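Local coordinates for protein cellulase (Bacillus sp. BG-CS10, PDB 5E0C) that probably hydrolyses internal beta-1,4-glucosidic bonds of cellulose as a family 5 glycoside hydrolase that also carries two carbohydrate-binding-type modules, at residues A[361-366]-A[386-391]; A[439-444]-A[530-535]. All blocks are in the same frame, centred on the assembly; numbering follows the deposited sequence.

Contact 1 of 2, residues A[361-366]-A[386-391]; sequences IQLHLH and YELAGD
Asp391 reaches across to Gln362, Leu363 and Leu365 from the turn that follows strand 386-389. Its CB lies against the methyl end of Leu365, 3.7 Å from Leu365 CD1, so the apolar root of the side chain has an apolar neighbour. From there chi1 of 57° places CG between the backbone N and carbonyl carbon and directs the carboxylate to Gln362. Asp391 OD1 accepts a hydrogen bond from Gln362 NE2 at 3.0 Å; the donor comes from above the carboxylate, whose plane stands 84° from that of the amide. Asp391 OD2 accepts a hydrogen bond from a water, 2.9 Å from the water oxygen, and the same water accepts one from Leu365 N.

Gln362 reaches this position because its chain bends at chi2 (69°), folding the amide back over its own strand. There Gln362 NE2 also donates to Leu363 O at 2.8 Å, in the carbonyl plane, and the two bonds fix the amide's rotation. A leucine in its place, similar in bulk but without an N-H to give, would probably leave Asp391 OD1 and Leu363 O each short of a donor and the carboxylate freer to turn.

Beneath the polar layer, Leu363 N donates to Asp391 O at 2.9 Å, and Leu363 CD1 meets Leu388 CD1 at 4.2 Å. Gly390 and Asp391 have backbone angles close to those of a type II' turn, whose first corner, with positive phi, suits glycine. This hairpin turn leads into strand 392-395, which lies between the two strands in the antiparallel sheet of the X2 module. Leu363 packs on Leu393 of that central strand and on Ala343 of strand 342-343, while Leu388 touches Leu370 of strand 370-375.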
loop_
_atom_site.group_PDB
_atom_site.type_symbol
_atom_site.label_atom_id
_atom_site.label_comp_id
_atom_site.label_asym_id
_atom_site.label_seq_id
_atom_site.Cartn_x
_atom_site.Cartn_y
_atom_site.Cartn_z
ATOM N N ILE A 361 -19.299 -14.154 16.760
ATOM C CA ILE A 361 -18.436 -13.456 15.815
ATOM C C ILE A 361 -19.186 -13.234 14.530
ATOM O O ILE A 361 -19.728 -14.171 13.956
ATOM C CB ILE A 361 -17.152 -14.235 15.474
ATOM C CG1 ILE A 361 -16.390 -14.623 16.734
ATOM C CG2 ILE A 361 -16.269 -13.417 14.535
ATOM C CD1 ILE A 361 -15.561 -15.852 16.544
ATOM N N GLN A 362 -19.202 -11.992 14.070
ATOM C CA GLN A 362 -19.916 -11.653 12.854
ATOM C C GLN A 362 -19.038 -11.915 11.644
ATOM O O GLN A 362 -17.977 -11.307 11.503
ATOM C CB GLN A 362 -20.363 -10.189 12.895
ATOM C CG GLN A 362 -21.009 -9.688 11.613
ATOM C CD GLN A 362 -22.353 -10.323 11.373
ATOM O OE1 GLN A 362 -23.226 -10.293 12.243
ATOM N NE2 GLN A 362 -22.523 -10.935 10.201
ATOM N N LEU A 363 -19.477 -12.823 10.774
ATOM C CA LEU A 363 -18.772 -13.080 9.523
ATOM C C LEU A 363 -19.285 -12.192 8.400
ATOM O O LEU A 363 -20.378 -11.639 8.480
ATOM C CB LEU A 363 -18.916 -14.542 9.107
ATOM C CG LEU A 363 -18.471 -15.602 10.103
ATOM C CD1 LEU A 363 -18.659 -16.990 9.509
ATOM C CD2 LEU A 363 -17.025 -15.369 10.572
ATOM N N HIS A 364 -18.478 -12.063 7.356
ATOM C CA HIS A 364 -18.885 -11.397 6.131
ATOM C C HIS A 364 -18.671 -12.369 5.001
ATOM O O HIS A 364 -17.582 -12.428 4.422
ATOM C CB HIS A 364 -18.080 -10.124 5.881
ATOM C CG HIS A 364 -18.210 -9.108 6.974
ATOM N ND1 HIS A 364 -19.410 -8.794 7.552
ATOM C CD2 HIS A 364 -17.272 -8.345 7.581
ATOM C CE1 HIS A 364 -19.217 -7.868 8.485
ATOM N NE2 HIS A 364 -17.933 -7.584 8.519
ATOM N N LEU A 365 -19.708 -13.134 4.691
ATOM C CA LEU A 365 -19.556 -14.298 3.830
ATOM C C LEU A 365 -19.173 -13.931 2.401
ATOM O O LEU A 365 -18.549 -14.735 1.710
ATOM C CB LEU A 365 -20.846 -15.125 3.847
ATOM C CG LEU A 365 -21.054 -15.848 5.177
ATOM C CD1 LEU A 365 -22.396 -16.550 5.208
ATOM C CD2 LEU A 365 -19.928 -16.839 5.435
ATOM N N HIS A 366 -19.556 -12.727 1.973
ATOM C CA HIS A 366 -19.244 -12.218 0.634
ATOM C C HIS A 366 -19.613 -13.213 -0.458
ATOM O O HIS A 366 -18.902 -13.348 -1.450
ATOM C CB HIS A 366 -17.754 -11.855 0.529
ATOM C CG HIS A 366 -17.349 -10.704 1.396
ATOM N ND1 HIS A 366 -16.055 -10.529 1.851
ATOM C CD2 HIS A 366 -18.060 -9.661 1.890
ATOM C CE1 HIS A 366 -15.993 -9.440 2.590
ATOM N NE2 HIS A 366 -17.195 -8.889 2.629
ATOM N N TYR A 386 -18.253 -25.456 18.007
ATOM C CA TYR A 386 -18.750 -24.263 17.351
ATOM C C TYR A 386 -20.088 -24.462 16.679
ATOM O O TYR A 386 -20.466 -25.574 16.349
ATOM C CB TYR A 386 -17.738 -23.750 16.320
ATOM C CG TYR A 386 -17.601 -24.599 15.073
ATOM C CD1 TYR A 386 -16.799 -25.741 15.060
ATOM C CD2 TYR A 386 -18.263 -24.253 13.896
ATOM C CE1 TYR A 386 -16.660 -26.507 13.911
ATOM C CE2 TYR A 386 -18.130 -25.016 12.746
ATOM C CZ TYR A 386 -17.331 -26.138 12.762
ATOM O OH TYR A 386 -17.203 -26.891 11.621
ATOM N N GLU A 387 -20.792 -23.359 16.478
ATOM C CA GLU A 387 -22.081 -23.351 15.802
ATOM C C GLU A 387 -22.086 -22.236 14.765
ATOM O O GLU A 387 -21.248 -21.335 14.793
ATOM C CB GLU A 387 -23.234 -23.128 16.790
ATOM C CG GLU A 387 -23.268 -24.046 17.988
ATOM C CD GLU A 387 -24.188 -23.538 19.097
ATOM O OE1 GLU A 387 -24.669 -22.386 19.001
ATOM O OE2 GLU A 387 -24.423 -24.290 20.071
ATOM N N LEU A 388 -23.052 -22.285 13.864
ATOM C CA LEU A 388 -23.239 -21.217 12.909
ATOM C C LEU A 388 -24.722 -20.935 12.754
ATOM O O LEU A 388 -25.516 -21.858 12.562
ATOM C CB LEU A 388 -22.614 -21.575 11.560
ATOM C CG LEU A 388 -22.783 -20.544 10.444
ATOM C CD1 LEU A 388 -21.979 -19.288 10.748
ATOM C CD2 LEU A 388 -22.393 -21.131 9.092
ATOM N N ALA A 389 -25.093 -19.659 12.844
ATOM C CA ALA A 389 -26.462 -19.247 12.559
ATOM C C ALA A 389 -26.430 -18.118 11.537
ATOM O O ALA A 389 -26.042 -16.991 11.857
ATOM C CB ALA A 389 -27.181 -18.812 13.837
ATOM N N GLY A 390 -26.828 -18.420 10.308
ATOM C CA GLY A 390 -26.702 -17.461 9.236
ATOM C C GLY A 390 -25.229 -17.171 9.024
ATOM O O GLY A 390 -24.473 -18.070 8.657
ATOM N N ASP A 391 -24.817 -15.925 9.264
ATOM C CA ASP A 391 -23.407 -15.572 9.161
ATOM C C ASP A 391 -22.823 -15.204 10.510
ATOM O O ASP A 391 -21.812 -14.516 10.583
ATOM C CB ASP A 391 -23.188 -14.428 8.160
ATOM C CG ASP A 391 -23.979 -13.180 8.490
ATOM O OD1 ASP A 391 -24.583 -13.092 9.580
ATOM O OD2 ASP A 391 -23.978 -12.262 7.646
HETATM O O HOH W 1 -22.393 -9.311 6.662
HETATM O O HOH W 2 -22.406 -12.236 5.261
#

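Contact 2 of 2, residues A[439-444]-A[530-535]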
loop_
_atom_site.group_PDB
_atom_site.type_symbol
_atom_site.label_atom_id
_atom_site.label_comp_id
_atom_site.label_asym_id
_atom_site.label_seq_id
_atom_site.Cartn_x
_atom_site.Cartn_y
_atom_site.Cartn_z
ATOM N N ASN A 439 4.316 5.277 35.313
ATOM C CA ASN A 439 4.941 6.589 35.389
ATOM C C ASN A 439 6.336 6.530 34.797
ATOM O O ASN A 439 7.002 5.491 34.846
ATOM C CB ASN A 439 5.015 7.084 36.834
ATOM C CG ASN A 439 3.662 7.125 37.508
ATOM O OD1 ASN A 439 2.649 7.399 36.872
ATOM N ND2 ASN A 439 3.638 6.844 38.806
ATOM N N THR A 440 6.772 7.643 34.227
ATOM C CA THR A 440 8.112 7.727 33.672
ATOM C C THR A 440 8.468 9.184 33.558
ATOM O O THR A 440 7.635 10.043 33.809
ATOM C CB THR A 440 8.212 7.056 32.288
ATOM O OG1 THR A 440 9.579 7.031 31.856
ATOM C CG2 THR A 440 7.391 7.832 31.277
ATOM N N GLU A 441 9.702 9.468 33.178
ATOM C CA GLU A 441 10.091 10.843 32.906
ATOM C C GLU A 441 11.347 10.863 32.056
ATOM O O GLU A 441 12.195 9.988 32.181
ATOM C CB GLU A 441 10.302 11.605 34.210
ATOM C CG GLU A 441 11.450 11.107 35.057
ATOM C CD GLU A 441 11.395 11.682 36.455
ATOM O OE1 GLU A 441 10.588 12.620 36.677
ATOM O OE2 GLU A 441 12.151 11.202 37.333
ATOM N N GLY A 442 11.457 11.846 31.172
ATOM C CA GLY A 442 12.625 11.916 30.320
ATOM C C GLY A 442 12.586 13.074 29.358
ATOM O O GLY A 442 11.780 13.986 29.507
ATOM N N SER A 443 13.464 13.046 28.365
ATOM C CA SER A 443 13.507 14.114 27.381
ATOM C C SER A 443 12.525 13.862 26.245
ATOM O O SER A 443 12.119 12.727 25.995
ATOM C CB SER A 443 14.922 14.282 26.830
ATOM O OG SER A 443 15.424 13.066 26.298
ATOM N N THR A 444 12.151 14.933 25.557
ATOM C CA THR A 444 11.271 14.826 24.407
ATOM C C THR A 444 11.895 13.995 23.291
ATOM O O THR A 444 11.190 13.552 22.376
ATOM C CB THR A 444 10.901 16.213 23.851
ATOM O OG1 THR A 444 12.064 16.839 23.303
ATOM C CG2 THR A 444 10.349 17.084 24.948
ATOM N N GLY A 530 9.721 22.537 28.271
ATOM C CA GLY A 530 10.932 22.552 27.470
ATOM C C GLY A 530 11.238 21.167 26.927
ATOM O O GLY A 530 10.410 20.551 26.266
ATOM N N ASN A 531 12.425 20.663 27.229
ATOM C CA ASN A 531 12.828 19.341 26.775
ATOM C C ASN A 531 12.534 18.252 27.782
ATOM O O ASN A 531 12.921 17.115 27.566
ATOM C CB ASN A 531 14.323 19.307 26.454
ATOM C CG ASN A 531 14.670 20.081 25.200
ATOM O OD1 ASN A 531 14.430 19.622 24.080
ATOM N ND2 ASN A 531 15.226 21.278 25.384
ATOM N N HIS A 532 11.881 18.577 28.896
ATOM C CA HIS A 532 11.536 17.500 29.819
ATOM C C HIS A 532 10.048 17.197 29.801
ATOM O O HIS A 532 9.212 18.086 29.680
ATOM C CB HIS A 532 11.967 17.791 31.258
ATOM C CG HIS A 532 11.780 16.619 32.174
ATOM N ND1 HIS A 532 12.732 15.627 32.326
ATOM C CD2 HIS A 532 10.728 16.242 32.943
ATOM C CE1 HIS A 532 12.287 14.714 33.169
ATOM N NE2 HIS A 532 11.069 15.060 33.555
ATOM N N VAL A 533 9.736 15.917 29.927
ATOM C CA VAL A 533 8.366 15.459 29.988
ATOM C C VAL A 533 8.223 14.500 31.154
ATOM O O VAL A 533 9.082 13.631 31.370
ATOM C CB VAL A 533 7.931 14.766 28.666
ATOM C CG1 VAL A 533 6.510 14.252 28.767
ATOM C CG2 VAL A 533 8.049 15.724 27.497
ATOM N N GLN A 534 7.149 14.683 31.918
ATOM C CA GLN A 534 6.763 13.727 32.943
ATOM C C GLN A 534 5.522 12.949 32.513
ATOM O O GLN A 534 4.568 13.517 32.000
ATOM C CB GLN A 534 6.497 14.425 34.281
ATOM C CG GLN A 534 6.434 13.436 35.437
ATOM C CD GLN A 534 6.025 14.053 36.759
ATOM O OE1 GLN A 534 5.029 14.783 36.856
ATOM N NE2 GLN A 534 6.815 13.776 37.795
ATOM N N GLY A 535 5.530 11.644 32.725
ATOM C CA GLY A 535 4.379 10.833 32.392
ATOM C C GLY A 535 3.803 10.183 33.629
ATOM O O GLY A 535 4.516 9.510 34.364
#
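A chi1 of -172° at His532 carries CG opposite its backbone N and lays the imidazole over the Gly442 carbonyl, with Gly442 O 3.4 Å from the plane of the His532 ring and offset toward the rim. At Glu441, chi1 of 65° tucks CG between the backbone N and carbonyl carbon, and the extended remainder carries the carboxylate near the amide of Gln534, its cross-strand neighbour in a non-hydrogen-bonded pair. Strand pairing and the histidine rotamer together bring His532 NE2 within 3.6 Å of Glu441 CB, and the glutamate and histidine side chains cross obliquely.

Two hydrogen-bonded pairs carry the backbone ladder. In one, Gly442 N donates to Val533 O at 3.0 Å and Val533 N returns a bond to Gly442 O at 2.8 Å; in the other, Thr440 and Gly535 each donate their N-H to the other's carbonyl. Gly442 is almost fully extended, a conformation glycine adopts readily, and the lack of a side chain at Gly535 spares the methyl of Thr440 a tight approach.

The strands run antiparallel, 165° between their directions, and form the middle of the large antiparallel sheet of the C-terminal carbohydrate-binding module. Strand 532-536 follows strand 521-529 through a tight hairpin whose corners, Gly530 and Asn531, have backbone angles close to a type II' turn. The ladder continues past the regular strand into this turn: Thr444 N donates to Asn531 O at 3.1 Å, a bent bond with the donor above the carbonyl plane.

Val533 points to the face opposite Glu441 and Gln534, and there Val533 CG2 meets CG2 of Thr444, just past the strand, at 3.7 Å, the two side chains crossing at about a right angle; a beta-branched residue offers a methyl so near the backbone. Both pack on Phe502 of helix 499-502, and Val533 further touches Leu526 of strand 521-529 and Phe447.

In the fold
Along the chain the two segments of contact 1 both precede those of contact 2, and all follow the eight-stranded parallel barrel of the hydrolase. The contact centres lie 48 Å apart and their nearest atoms about 34 Å. They share no sheet: 361-366 and 386-391 belong to the four-stranded antiparallel sheet in the X2 region, whereas 439-444 and 530-535 lie in the nine-stranded sheet of the last module. Contact 1 joins strand 359-364 to the turn between strands 386-389 and 392-395, the latter lying between the other two in the sheet; contact 2 joins adjacent strands from opposite ends of its module's sequence. Each thus lies within a separate accessory module, consistent with a multidomain cellulase.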